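Side-chain contacts in dihydrofolate reductase, putative (Aspergillus flavus, PDB 6DRS), which probably catalyses the NADPH-dependent reduction of dihydrofolate to tetrahydrofolate, and is held here with NADP and an antifolate inhibitor: residues Gly210-Lys213 / Glu217-Thr220; Val181-Val186 / Ala191-Asp196. All blocks are in the same frame, centred on the assembly; numbering follows the deposited sequence.

Overall arrangement
Both contacts bridge chain parts that lie close in sequence, and both depend on a cationic side chain reaching from the same mixed sheet, yet the cations are used differently. Contact 1 (210-213 with 217-220) is a surface contact: an arginine on the short strand 211-213 meets a glutamate on helix 216-223 through a salt bridge reinforced by a hydrogen bond. Contact 2 (181-186 with 191-196) is partly buried, and there a lysine at the end of strand 174-183 lies on a phenylalanine ring of the following loop, with a water joining the two backbones. Strand 237-246 pairs with both strands concerned, although the nearest atoms of the two contacts are about 11 Å apart.

Contact 1: residues Gly210-Lys213 / Glu217-Thr220; sequences GWRK and EEVT
Arg212 brings NH2 of its guanidinium group up to the carboxylate of Glu218, and this one pair of side chains makes up the contact. The arginine leaves strand 211-213 with CG anti to the backbone N (chi1 -179°), runs out extended and then bends at chi3, which carries the guanidinium across to helix 216-223. There the two side chains meet at about a right angle, but their flat ends are nearly coplanar. The carboxylate lies at the guanidinium edge, and both of its oxygens are turned to the same nitrogen: Arg212 NH2 is 2.7 Å from Glu218 OE2 in a salt bridge and 3.2 Å from Glu218 OE1. The second approach is a fairly straight hydrogen bond, 165° at the hydrogen, reaching OE1 on its syn side.

Each partner has a further tie. Arg212 NE forms a salt bridge with Glu245 of strand 237-246, while the strongest polar partner of Glu218 is Ser215, just before the helix, whose OG is hydrogen-bonded to OE1. The arginine thus stands between two acids, one on the neighbouring strand and one on the helix, which probably balance its charge and, through bonds at NE and NH2, limit rotation of the guanidinium.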
loop_
_atom_site.group_PDB
_atom_site.type_symbol
_atom_site.label_atom_id
_atom_site.label_comp_id
_atom_site.label_asym_id
_atom_site.label_seq_id
_atom_site.Cartn_x
_atom_site.Cartn_y
_atom_site.Cartn_z
ATOM N N GLY A 210 -10.766 -8.306 18.539
ATOM C CA GLY A 210 -9.914 -9.218 17.774
ATOM C C GLY A 210 -8.715 -8.489 17.196
ATOM O O GLY A 210 -7.896 -9.078 16.495
ATOM N N TRP A 211 -8.623 -7.196 17.480
ATOM C CA TRP A 211 -7.548 -6.383 16.954
ATOM C C TRP A 211 -7.024 -5.521 18.089
ATOM O O TRP A 211 -7.790 -5.111 18.926
ATOM C CB TRP A 211 -8.036 -5.486 15.809
ATOM C CG TRP A 211 -8.424 -6.273 14.598
ATOM C CD1 TRP A 211 -9.644 -6.829 14.338
ATOM C CD2 TRP A 211 -7.570 -6.624 13.493
ATOM N NE1 TRP A 211 -9.608 -7.496 13.146
ATOM C CE2 TRP A 211 -8.355 -7.384 12.600
ATOM C CE3 TRP A 211 -6.235 -6.351 13.168
ATOM C CZ2 TRP A 211 -7.844 -7.884 11.408
ATOM C CZ3 TRP A 211 -5.726 -6.842 11.988
ATOM C CH2 TRP A 211 -6.525 -7.597 11.125
ATOM N N ARG A 212 -5.729 -5.257 18.101
ATOM C CA ARG A 212 -5.206 -4.355 19.077
ATOM C C ARG A 212 -4.631 -3.161 18.333
ATOM O O ARG A 212 -3.964 -3.341 17.346
ATOM C CB ARG A 212 -4.124 -5.074 19.880
ATOM C CG ARG A 212 -3.491 -4.227 20.969
ATOM C CD ARG A 212 -2.519 -5.076 21.781
ATOM N NE ARG A 212 -1.172 -4.974 21.242
ATOM C CZ ARG A 212 -0.365 -3.922 21.426
ATOM N NH1 ARG A 212 -0.664 -2.998 22.326
ATOM N NH2 ARG A 212 0.723 -3.797 20.685
ATOM N N LYS A 213 -4.873 -1.964 18.825
ATOM C CA LYS A 213 -4.175 -0.852 18.305
ATOM C C LYS A 213 -2.813 -0.771 19.001
ATOM O O LYS A 213 -2.759 -0.838 20.245
ATOM C CB LYS A 213 -4.999 0.411 18.527
ATOM C CG LYS A 213 -4.354 1.664 17.965
ATOM C CD LYS A 213 -5.145 2.915 18.185
ATOM C CE LYS A 213 -4.390 4.094 17.626
ATOM N NZ LYS A 213 -4.381 5.220 18.588
ATOM N N GLU A 217 5.544 3.414 18.918
ATOM C CA GLU A 217 6.848 2.779 18.854
ATOM C C GLU A 217 6.736 1.472 18.064
ATOM O O GLU A 217 7.658 1.112 17.345
ATOM C CB GLU A 217 7.425 2.568 20.257
ATOM C CG GLU A 217 8.501 1.493 20.322
ATOM C CD GLU A 217 9.387 1.522 21.563
ATOM O OE1 GLU A 217 8.830 1.421 22.681
ATOM O OE2 GLU A 217 10.635 1.644 21.408
ATOM N N GLU A 218 5.622 0.760 18.192
ATOM C CA GLU A 218 5.533 -0.490 17.459
ATOM C C GLU A 218 5.322 -0.240 15.964
ATOM O O GLU A 218 5.844 -0.990 15.155
ATOM C CB GLU A 218 4.443 -1.387 18.035
ATOM C CG GLU A 218 4.841 -1.970 19.370
ATOM C CD GLU A 218 3.638 -2.467 20.142
ATOM O OE1 GLU A 218 3.029 -1.658 20.864
ATOM O OE2 GLU A 218 3.315 -3.656 20.007
ATOM N N VAL A 219 4.557 0.805 15.605
ATOM C CA VAL A 219 4.346 1.109 14.200
ATOM C C VAL A 219 5.694 1.496 13.599
ATOM O O VAL A 219 6.007 1.147 12.464
ATOM C CB VAL A 219 3.303 2.215 13.957
ATOM C CG1 VAL A 219 3.118 2.424 12.465
ATOM C CG2 VAL A 219 1.976 1.822 14.551
ATOM N N THR A 220 6.447 2.246 14.390
ATOM C CA THR A 220 7.719 2.760 13.958
ATOM C C THR A 220 8.613 1.579 13.559
ATOM O O THR A 220 9.247 1.595 12.493
ATOM C CB THR A 220 8.370 3.590 15.076
ATOM O OG1 THR A 220 7.553 4.752 15.260
ATOM C CG2 THR A 220 9.807 3.942 14.764
#

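Contact 2: residues Val181-Val186 / Ala191-Asp196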
loop_
_atom_site.group_PDB
_atom_site.type_symbol
_atom_site.label_atom_id
_atom_site.label_comp_id
_atom_site.label_asym_id
_atom_site.label_seq_id
_atom_site.Cartn_x
_atom_site.Cartn_y
_atom_site.Cartn_z
ATOM N N VAL A 181 -7.574 9.798 7.539
ATOM C CA VAL A 181 -7.746 11.039 6.770
ATOM C C VAL A 181 -9.099 11.651 7.160
ATOM O O VAL A 181 -10.134 10.994 7.056
ATOM C CB VAL A 181 -7.661 10.783 5.245
ATOM C CG1 VAL A 181 -8.008 12.032 4.443
ATOM C CG2 VAL A 181 -6.285 10.268 4.840
ATOM N N GLU A 182 -9.080 12.895 7.607
ATOM C CA GLU A 182 -10.293 13.588 8.005
ATOM C C GLU A 182 -10.297 14.998 7.419
ATOM O O GLU A 182 -9.243 15.623 7.340
ATOM C CB GLU A 182 -10.363 13.690 9.526
ATOM C CG GLU A 182 -11.164 12.561 10.125
ATOM C CD GLU A 182 -11.083 12.439 11.632
ATOM O OE1 GLU A 182 -10.804 13.461 12.293
ATOM O OE2 GLU A 182 -11.294 11.314 12.130
ATOM N N LYS A 183 -11.477 15.515 7.042
ATOM C CA LYS A 183 -11.541 16.955 6.645
ATOM C C LYS A 183 -11.411 17.829 7.906
ATOM O O LYS A 183 -11.839 17.416 8.998
ATOM C CB LYS A 183 -12.847 17.231 5.900
ATOM C CG LYS A 183 -12.947 16.701 4.473
ATOM C CD LYS A 183 -13.957 17.509 3.681
ATOM C CE LYS A 183 -14.041 17.206 2.199
ATOM N NZ LYS A 183 -14.924 16.041 1.996
ATOM N N LYS A 184 -10.789 19.010 7.784
ATOM C CA LYS A 184 -10.833 20.030 8.866
ATOM C C LYS A 184 -12.289 20.492 9.029
ATOM O O LYS A 184 -13.021 20.574 8.039
ATOM C CB LYS A 184 -10.002 21.281 8.543
ATOM C CG LYS A 184 -8.648 21.068 7.880
ATOM C CD LYS A 184 -7.523 20.837 8.854
ATOM C CE LYS A 184 -6.890 22.126 9.332
ATOM N NZ LYS A 184 -5.978 22.667 8.307
ATOM N N GLY A 185 -12.717 20.775 10.257
ATOM C CA GLY A 185 -14.073 21.329 10.482
ATOM C C GLY A 185 -14.289 22.628 9.712
ATOM O O GLY A 185 -13.313 23.320 9.377
ATOM N N VAL A 186 -15.541 22.975 9.384
ATOM C CA VAL A 186 -15.742 24.285 8.748
ATOM C C VAL A 186 -16.438 25.232 9.727
ATOM O O VAL A 186 -15.869 26.276 10.066
ATOM C CB VAL A 186 -16.344 24.230 7.330
ATOM C CG1 VAL A 186 -17.113 25.496 6.960
ATOM C CG2 VAL A 186 -15.226 24.002 6.326
ATOM N N ALA A 191 -17.107 17.830 7.445
ATOM C CA ALA A 191 -17.722 17.186 6.258
ATOM C C ALA A 191 -17.130 15.780 6.048
ATOM O O ALA A 191 -16.065 15.437 6.600
ATOM C CB ALA A 191 -17.536 18.060 5.033
ATOM N N VAL A 192 -17.806 14.975 5.231
ATOM C CA VAL A 192 -17.410 13.609 4.992
ATOM C C VAL A 192 -17.104 13.412 3.497
ATOM O O VAL A 192 -17.748 14.045 2.669
ATOM C CB VAL A 192 -18.517 12.684 5.516
ATOM C CG1 VAL A 192 -18.526 11.336 4.832
ATOM C CG2 VAL A 192 -18.351 12.515 7.013
ATOM N N PHE A 193 -16.087 12.597 3.158
ATOM C CA PHE A 193 -15.781 12.301 1.738
ATOM C C PHE A 193 -16.755 11.244 1.208
ATOM O O PHE A 193 -17.066 10.268 1.883
ATOM C CB PHE A 193 -14.350 11.779 1.542
ATOM C CG PHE A 193 -13.271 12.831 1.585
ATOM C CD1 PHE A 193 -13.116 13.734 0.547
ATOM C CD2 PHE A 193 -12.401 12.917 2.671
ATOM C CE1 PHE A 193 -12.117 14.698 0.587
ATOM C CE2 PHE A 193 -11.416 13.891 2.717
ATOM C CZ PHE A 193 -11.274 14.786 1.678
ATOM N N GLU A 194 -17.195 11.443 -0.025
ATOM C CA GLU A 194 -17.986 10.439 -0.730
ATOM C C GLU A 194 -17.067 9.293 -1.182
ATOM O O GLU A 194 -16.056 9.547 -1.815
ATOM C CB GLU A 194 -18.645 11.113 -1.933
ATOM C CG GLU A 194 -19.389 10.137 -2.819
ATOM C CD GLU A 194 -20.072 10.732 -4.044
ATOM O OE1 GLU A 194 -20.001 11.963 -4.270
ATOM O OE2 GLU A 194 -20.654 9.942 -4.783
ATOM N N CYS A 195 -17.467 8.043 -0.925
ATOM C CA CYS A 195 -16.664 6.863 -1.262
ATOM C C CYS A 195 -17.576 5.758 -1.817
ATOM O O CYS A 195 -18.697 5.610 -1.330
ATOM C CB CYS A 195 -15.973 6.333 -0.012
ATOM S SG CYS A 195 -14.804 7.516 0.715
ATOM N N ASP A 196 -17.139 4.993 -2.816
ATOM C CA ASP A 196 -17.936 3.826 -3.265
ATOM C C ASP A 196 -17.219 2.542 -2.848
ATOM O O ASP A 196 -17.748 1.435 -3.036
ATOM C CB ASP A 196 -18.217 3.827 -4.773
ATOM C CG ASP A 196 -16.979 4.047 -5.634
ATOM O OD1 ASP A 196 -15.896 3.648 -5.205
ATOM O OD2 ASP A 196 -17.102 4.645 -6.717
HETATM O O HOH W 1 -13.883 13.658 6.932
#
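Strand 174-183 ends in a turn that brings the chain back beside it, with the backbones closest at Lys183 and Ala191, whose CA atoms are 6.2 Å apart. No direct hydrogen bond joins the two segments; instead a water accepts from Lys183 N at 3.0 Å and donates to Ala191 O at 2.8 Å, linking one backbone to the other.

Lys183 carries most of the side-chain contact. Its chain is extended as far as CE and bends only at the last torsion (chi4 84°), which sets the ammonium group over the Phe193 ring. NZ lies 3.5 Å from the centroid of the Phe193 ring, 21° off the normal, in a cation-pi contact displaced somewhat toward the rim near CD1. CE follows over the same face in a CH-pi contact, and Lys183 CG comes within 3.7 Å of Phe193 CE2, so the aliphatic chain as well as the charge rests on the ring. Partway along, Lys183 CD touches Ala191 CB at 3.9 Å.

Deeper in, Val181 CG1 approaches Phe193 CE2 obliquely at 4.2 Å. This end of the contact is apolar: Val181 and Phe193 both touch Val237 of strand 237-246, while Phe193 also packs on Thr14 of strand 7-17 and on Trp34. The buried ring thus packs between the sheet and the partly exposed lysine, whose ammonium lies over one face. The side chain of Val181 lies about 7 Å from the bound inhibitor.

The example illustrates a strand-to-loop connection at the edge of the dihydrofolate reductase fold, where an irregular returning segment is fastened to the central sheet by a buried aromatic, a cation-pi contact and a bridging water.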